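Local coordinates for interferon-inducible protein AIM2 (Mus musculus, PDB 4JBM) that senses double-stranded DNA in the cytosol, binding it through its HIN domain, and thereby triggers inflammasome assembly and pyroptosis, at residues F27-A32 and F38-L43; I12-C17 and Q46-F51; S60-L63 and F68-V71. All coordinates share one frame; numbering follows the deposited sequence.

Contact 1: F27-A32 and F38-L43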
# COMPACT_ATOMS: atom_id res chain seq x y z
N PHE A 27 -1.90 5.89 9.28
CA PHE A 27 -1.10 6.01 8.07
C PHE A 27 -0.37 4.72 7.73
O PHE A 27 -0.37 3.76 8.51
CB PHE A 27 -0.17 7.24 8.08
CG PHE A 27 0.95 7.17 9.09
CD1 PHE A 27 0.74 7.57 10.40
CD2 PHE A 27 2.22 6.75 8.70
CE1 PHE A 27 1.78 7.53 11.32
CE2 PHE A 27 3.26 6.72 9.62
CZ PHE A 27 3.04 7.10 10.93
N HIS A 28 0.23 4.71 6.54
CA HIS A 28 0.97 3.56 6.05
C HIS A 28 2.41 3.93 5.76
O HIS A 28 2.71 5.04 5.30
CB HIS A 28 0.30 3.01 4.80
CG HIS A 28 -1.04 2.40 5.06
ND1 HIS A 28 -2.22 3.11 4.98
CD2 HIS A 28 -1.38 1.14 5.43
CE1 HIS A 28 -3.23 2.31 5.27
NE2 HIS A 28 -2.75 1.11 5.55
N ALA A 29 3.31 2.98 6.00
CA ALA A 29 4.72 3.20 5.77
C ALA A 29 5.36 1.93 5.23
O ALA A 29 4.77 0.86 5.30
CB ALA A 29 5.41 3.65 7.06
N THR A 30 6.55 2.06 4.67
CA THR A 30 7.34 0.89 4.29
C THR A 30 8.63 0.95 5.05
O THR A 30 9.28 2.00 5.09
CB THR A 30 7.64 0.87 2.79
OG1 THR A 30 6.41 0.88 2.06
CG2 THR A 30 8.43 -0.39 2.41
N VAL A 31 9.00 -0.14 5.70
CA VAL A 31 10.25 -0.16 6.45
C VAL A 31 11.03 -1.39 6.04
O VAL A 31 10.49 -2.28 5.38
CB VAL A 31 10.00 -0.14 7.97
CG1 VAL A 31 9.15 1.06 8.37
CG2 VAL A 31 9.35 -1.43 8.41
N ALA A 32 12.31 -1.44 6.40
CA ALA A 32 13.16 -2.54 5.96
C ALA A 32 14.22 -2.88 6.98
O ALA A 32 14.73 -2.02 7.68
CB ALA A 32 13.80 -2.21 4.62
N PHE A 38 8.97 -4.67 4.77
CA PHE A 38 7.55 -4.94 4.93
C PHE A 38 6.82 -3.63 5.09
O PHE A 38 7.43 -2.60 5.40
CB PHE A 38 7.28 -5.91 6.09
CG PHE A 38 7.97 -5.53 7.37
CD1 PHE A 38 7.35 -4.69 8.28
CD2 PHE A 38 9.24 -6.02 7.65
CE1 PHE A 38 7.99 -4.35 9.46
CE2 PHE A 38 9.88 -5.68 8.82
CZ PHE A 38 9.26 -4.84 9.73
N PHE A 39 5.51 -3.66 4.85
CA PHE A 39 4.67 -2.48 5.01
C PHE A 39 4.14 -2.47 6.42
O PHE A 39 3.94 -3.53 7.02
CB PHE A 39 3.55 -2.51 3.97
CG PHE A 39 4.03 -2.87 2.59
CD1 PHE A 39 4.80 -1.97 1.87
CD2 PHE A 39 3.74 -4.11 2.04
CE1 PHE A 39 5.28 -2.30 0.60
CE2 PHE A 39 4.21 -4.45 0.78
CZ PHE A 39 4.98 -3.54 0.05
N VAL A 40 3.99 -1.28 6.98
CA VAL A 40 3.44 -1.14 8.31
C VAL A 40 2.22 -0.23 8.30
O VAL A 40 2.23 0.85 7.70
CB VAL A 40 4.51 -0.68 9.35
CG1 VAL A 40 5.75 -1.56 9.26
CG2 VAL A 40 4.91 0.76 9.12
N LYS A 41 1.14 -0.72 8.90
CA LYS A 41 -0.05 0.08 9.16
C LYS A 41 0.05 0.59 10.57
O LYS A 41 0.00 -0.19 11.52
CB LYS A 41 -1.32 -0.78 9.03
CG LYS A 41 -2.62 0.01 9.22
CD LYS A 41 -3.85 -0.81 8.82
CE LYS A 41 -4.09 -1.97 9.78
NZ LYS A 41 -5.31 -2.75 9.41
N VAL A 42 0.21 1.88 10.72
CA VAL A 42 0.27 2.39 12.06
C VAL A 42 -1.06 3.02 12.47
O VAL A 42 -1.42 4.09 12.02
CB VAL A 42 1.47 3.32 12.27
CG1 VAL A 42 1.19 4.71 11.72
CG2 VAL A 42 1.82 3.39 13.73
N LEU A 43 -1.76 2.35 13.36
CA LEU A 43 -3.03 2.83 13.85
C LEU A 43 -2.80 4.15 14.55
O LEU A 43 -3.63 5.03 14.49
CB LEU A 43 -3.67 1.82 14.81
CG LEU A 43 -4.45 0.64 14.22
CD1 LEU A 43 -4.56 0.70 12.71
CD2 LEU A 43 -3.93 -0.72 14.65
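The carbonyl oxygen of Ala-29 is gripped twice by the strand opposite: Val-40 N donates a nearly straight hydrogen bond to Ala-29 O (2.8 Å, 171° at the hydrogen), and Phe-39 CA adds a C-H...O contact to the same oxygen at 3.4 Å. Ala-29 N returns the bond to Val-40 O, and reciprocal bonds join Val-31 with Phe-38, so the hairpin is a textbook antiparallel pair; at the Phe-27 end Val-42 N bonds Phe-27 O soundly, while the return bond from Phe-27 N to Val-42 O is weak. Alternation sorts the side chains. On the apolar face, chi1 of 49° tucks the Phe-38 ring between its own backbone N and carbonyl carbon, turning it across the strand pair until Val-31 CG2 sits over one ring face, 3.8 Å from the centroid. Val-40 CG2 reaches Ala-29 CB at 3.6 Å. On the other face Thr-30 OG1 meets the Phe-39 ring at its edge, in plane, 3.3 Å from CD1, while the Lys-41 chain runs beside His-28, its CG nearest NE2. Strands 4-16 and 69-71 flank the hairpin through backbone bonds, and the His-28 and Phe-39 face meets Phe-162 and strand 111-123.

Contact 2: I12-C17 and Q46-F51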
# COMPACT_ATOMS: atom_id res chain seq x y z
N ILE A 12 3.46 7.89 4.13
CA ILE A 12 2.52 8.93 3.73
C ILE A 12 2.00 9.71 4.94
O ILE A 12 2.00 9.19 6.06
CB ILE A 12 1.32 8.35 2.96
CG1 ILE A 12 0.41 7.55 3.89
CG2 ILE A 12 1.80 7.51 1.79
CD1 ILE A 12 -0.77 6.90 3.19
N ASN A 13 1.58 10.95 4.72
CA ASN A 13 0.96 11.73 5.79
C ASN A 13 -0.40 11.13 6.16
O ASN A 13 -1.15 10.69 5.29
CB ASN A 13 0.82 13.20 5.40
CG ASN A 13 2.14 13.94 5.43
OD1 ASN A 13 2.71 14.19 6.49
ND2 ASN A 13 2.63 14.33 4.25
N PRO A 14 -0.73 11.14 7.46
CA PRO A 14 -1.95 10.51 7.98
C PRO A 14 -3.22 11.07 7.35
O PRO A 14 -3.31 12.26 7.04
CB PRO A 14 -1.91 10.84 9.47
CG PRO A 14 -0.45 11.04 9.77
CD PRO A 14 0.10 11.70 8.55
N PHE A 15 -4.20 10.20 7.17
CA PHE A 15 -5.49 10.57 6.60
C PHE A 15 -6.54 9.89 7.45
O PHE A 15 -6.26 8.86 8.07
CB PHE A 15 -5.59 10.08 5.16
CG PHE A 15 -5.51 8.58 5.00
CD1 PHE A 15 -4.28 7.93 5.04
CD2 PHE A 15 -6.65 7.81 4.81
CE1 PHE A 15 -4.18 6.56 4.89
CE2 PHE A 15 -6.56 6.42 4.65
CZ PHE A 15 -5.32 5.80 4.70
N GLU A 16 -7.75 10.43 7.47
CA GLU A 16 -8.78 9.81 8.28
C GLU A 16 -9.25 8.54 7.60
O GLU A 16 -9.56 8.52 6.41
CB GLU A 16 -9.97 10.75 8.49
CG GLU A 16 -11.16 10.03 9.11
CD GLU A 16 -12.36 10.94 9.33
OE1 GLU A 16 -12.30 12.12 8.93
OE2 GLU A 16 -13.37 10.46 9.89
N CYS A 17 -9.30 7.47 8.38
CA CYS A 17 -9.73 6.17 7.89
C CYS A 17 -10.79 5.65 8.86
O CYS A 17 -11.06 6.29 9.88
CB CYS A 17 -8.53 5.24 7.82
SG CYS A 17 -8.91 3.54 7.36
N GLN A 46 0.06 9.36 16.10
CA GLN A 46 0.97 10.22 16.83
C GLN A 46 2.37 9.91 16.33
O GLN A 46 3.23 10.77 16.25
CB GLN A 46 0.82 10.02 18.34
CG GLN A 46 0.89 8.58 18.79
CD GLN A 46 2.02 8.33 19.77
OE1 GLN A 46 2.03 7.33 20.47
NE2 GLN A 46 2.98 9.25 19.82
N PHE A 47 2.56 8.65 15.93
CA PHE A 47 3.83 8.04 15.60
C PHE A 47 4.47 8.59 14.33
O PHE A 47 5.56 8.20 13.98
CB PHE A 47 3.64 6.54 15.46
CG PHE A 47 3.68 5.79 16.76
CD1 PHE A 47 4.36 6.29 17.84
CD2 PHE A 47 3.04 4.57 16.89
CE1 PHE A 47 4.39 5.59 19.03
CE2 PHE A 47 3.07 3.88 18.07
CZ PHE A 47 3.75 4.39 19.14
N LYS A 48 3.78 9.46 13.61
CA LYS A 48 4.25 9.93 12.32
C LYS A 48 5.58 10.63 12.38
O LYS A 48 6.37 10.52 11.47
CB LYS A 48 3.22 10.85 11.67
CG LYS A 48 3.65 11.38 10.31
CD LYS A 48 3.64 10.28 9.27
CE LYS A 48 4.37 10.69 8.02
NZ LYS A 48 5.66 11.37 8.28
N ASP A 49 5.79 11.39 13.43
CA ASP A 49 7.02 12.17 13.60
C ASP A 49 8.29 11.31 13.68
O ASP A 49 9.41 11.82 13.58
CB ASP A 49 6.92 13.07 14.84
CG ASP A 49 6.66 12.29 16.12
OD1 ASP A 49 5.98 11.25 16.06
OD2 ASP A 49 7.15 12.71 17.20
N LYS A 50 8.09 10.01 13.86
CA LYS A 50 9.20 9.07 14.01
C LYS A 50 9.40 8.29 12.71
O LYS A 50 10.44 7.67 12.51
CB LYS A 50 8.91 8.12 15.17
CG LYS A 50 8.71 8.84 16.51
CD LYS A 50 8.22 7.89 17.60
CE LYS A 50 8.27 8.56 18.96
NZ LYS A 50 9.66 8.69 19.46
N PHE A 51 8.39 8.34 11.85
CA PHE A 51 8.42 7.64 10.57
C PHE A 51 8.80 8.56 9.40
O PHE A 51 7.96 8.95 8.59
CB PHE A 51 7.05 7.02 10.31
CG PHE A 51 6.83 5.69 10.99
CD1 PHE A 51 6.42 5.63 12.33
CD2 PHE A 51 7.02 4.51 10.30
CE1 PHE A 51 6.21 4.41 12.95
CE2 PHE A 51 6.81 3.28 10.91
CZ PHE A 51 6.41 3.23 12.24
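The puckered Pro-14 ring offers CG and CD to the methylenes of Lys-48: Pro-14 CG lies 4.1 Å from Lys-48 CB, and Pro-14 CD lies 3.9 Å from Lys-48 CD, the two side chains crossing at a slant. Of the flat groups in the turn that carries this lysine, the Phe-51 ring has Phe-47 O at its edge, in its plane, and the Phe-47 ring has Gln-46 CG above one face, toward the rim. Farther along, Lys-48 CE comes within 3.4 Å of Ile-12 O, while Asn-13 OD1 only grazes that carbon at 4.2 Å. The path follows from the torsions. CG stands anti to the backbone N (chi1 180°), which aims the chain at the proline, and bends at chi2 and chi4 then curl it round so that the ammonium group turns back on its own segment. There NZ gives a weak hydrogen bond to Phe-51 O at 3.4 Å. What crosses to residues 12-14 is therefore methylene, and the charge is kept near the turn. The turn is itself braced by backbone bonds from Lys-50 N to Phe-47 O and from Phe-51 N to Lys-48 O, the three-residue spacing of a 3-10 helix. A short helical turn linking the third strand, 37-42, to the fourth, 56-60, and packing beside the first, occupies the place where an OB fold commonly carries its helix.

Contact 3: S60-L63 and F68-V71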
# COMPACT_ATOMS: atom_id res chain seq x y z
N SER A 60 8.52 -2.03 19.27
CA SER A 60 8.20 -3.11 20.20
C SER A 60 6.70 -3.15 20.47
O SER A 60 6.01 -2.14 20.31
CB SER A 60 8.98 -2.92 21.50
OG SER A 60 8.86 -1.59 21.96
N ASN A 61 6.21 -4.32 20.86
CA ASN A 61 4.79 -4.54 21.17
C ASN A 61 3.91 -4.27 19.96
O ASN A 61 3.04 -3.39 19.99
CB ASN A 61 4.34 -3.71 22.38
CG ASN A 61 2.95 -4.10 22.88
OD1 ASN A 61 2.61 -5.29 22.93
ND2 ASN A 61 2.14 -3.11 23.21
N TYR A 62 4.10 -5.06 18.91
CA TYR A 62 3.39 -4.88 17.65
C TYR A 62 2.71 -6.18 17.24
O TYR A 62 3.05 -7.24 17.76
CB TYR A 62 4.35 -4.44 16.53
CG TYR A 62 5.52 -5.38 16.36
CD1 TYR A 62 5.40 -6.56 15.63
CD2 TYR A 62 6.75 -5.10 16.93
CE1 TYR A 62 6.47 -7.42 15.48
CE2 TYR A 62 7.82 -5.94 16.79
CZ TYR A 62 7.67 -7.10 16.07
OH TYR A 62 8.75 -7.95 15.92
N LEU A 63 1.77 -6.09 16.32
CA LEU A 63 1.15 -7.30 15.80
C LEU A 63 1.77 -7.59 14.45
O LEU A 63 2.13 -6.69 13.69
CB LEU A 63 -0.37 -7.15 15.66
CG LEU A 63 -1.23 -7.26 16.92
CD1 LEU A 63 -0.75 -8.43 17.77
CD2 LEU A 63 -1.21 -5.97 17.72
N PHE A 68 1.41 -8.09 6.80
CA PHE A 68 1.99 -6.80 7.20
C PHE A 68 2.27 -6.71 8.70
O PHE A 68 2.19 -7.70 9.42
CB PHE A 68 1.11 -5.62 6.74
CG PHE A 68 -0.21 -5.51 7.46
CD1 PHE A 68 -1.24 -6.42 7.22
CD2 PHE A 68 -0.44 -4.47 8.36
CE1 PHE A 68 -2.47 -6.30 7.87
CE2 PHE A 68 -1.66 -4.35 9.03
CZ PHE A 68 -2.68 -5.27 8.78
N MET A 69 2.61 -5.51 9.15
CA MET A 69 2.86 -5.28 10.56
C MET A 69 1.99 -4.14 11.04
O MET A 69 1.94 -3.07 10.43
CB MET A 69 4.33 -4.95 10.82
CG MET A 69 4.63 -4.75 12.29
SD MET A 69 6.37 -4.46 12.64
CE MET A 69 6.30 -2.70 12.92
N GLU A 70 1.30 -4.38 12.16
CA GLU A 70 0.40 -3.39 12.73
C GLU A 70 1.02 -2.74 13.95
O GLU A 70 1.47 -3.42 14.88
CB GLU A 70 -0.94 -4.06 13.10
CG GLU A 70 -2.04 -3.08 13.46
CD GLU A 70 -3.41 -3.74 13.53
OE1 GLU A 70 -3.51 -4.97 13.34
OE2 GLU A 70 -4.38 -3.01 13.79
N VAL A 71 1.04 -1.41 13.94
CA VAL A 71 1.60 -0.63 15.04
C VAL A 71 0.50 0.18 15.72
O VAL A 71 -0.09 1.07 15.10
CB VAL A 71 2.71 0.32 14.56
CG1 VAL A 71 3.15 1.24 15.68
CG2 VAL A 71 3.90 -0.48 14.05
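Met-69 extends CG and SD straight out from its strand, CG anti to the backbone N (chi1 -179°) and SD anti to CA, while Tyr-62 folds its ring between its own backbone N and carbonyl carbon (chi1 55°). The two side chains thus cross at about a right angle, and the sulfur rests over one face of the phenol ring. SD is 4.0 Å from the ring centroid and displaced toward the rim on the CD1 side, a Met-aromatic contact. Beside it, Leu-63 and Glu-70 form an antiparallel hydrogen-bonded pair: Leu-63 N donates to Glu-70 O at 3.0 Å, and Glu-70 N to Leu-63 O at 2.9 Å. Strands 63-64 and 69-71 make a short antiparallel hairpin, 63-64 outermost in the sheet and 69-71 beside 37-42. Leu-63 O also receives a C-H...O contact from Met-69 CA at 3.5 Å. Leu-63 CB and Glu-70 CB approach to 4.1 Å, and Glu-70 OE1 bonds His-65 NE2 in the turn between the strands. Tyr-62 OH is held by Met-1 N and Asp-2 O. The contact thus divides its labour: backbone bonds fix the register, sulfur and ring supply dispersion, and the carboxylate would tend to favour a protonated His-65.

In the fold
All three contacts belong to the first of the two OB-fold lobes of the HIN domain and share one sheet. Contact 1 is its central hairpin, with contact 2 about 10 Å and contact 3 about 9 Å away, centre to centre. Along the chain, residues 12-17 and 46-51 bracket the hairpin, and contact 3 follows. Strand 4-16 borders one side of the hairpin and strand 69-71 the other. Phe-47 packs on both Val-42 and Val-71, so a shared apolar cluster joins segment 46-51 to the strands of contacts 1 and 3. Together they build the lobe's sheet without touching the bound DNA, whose nearest atoms are about 10, 12 and 16 Å from contacts 1, 2 and 3.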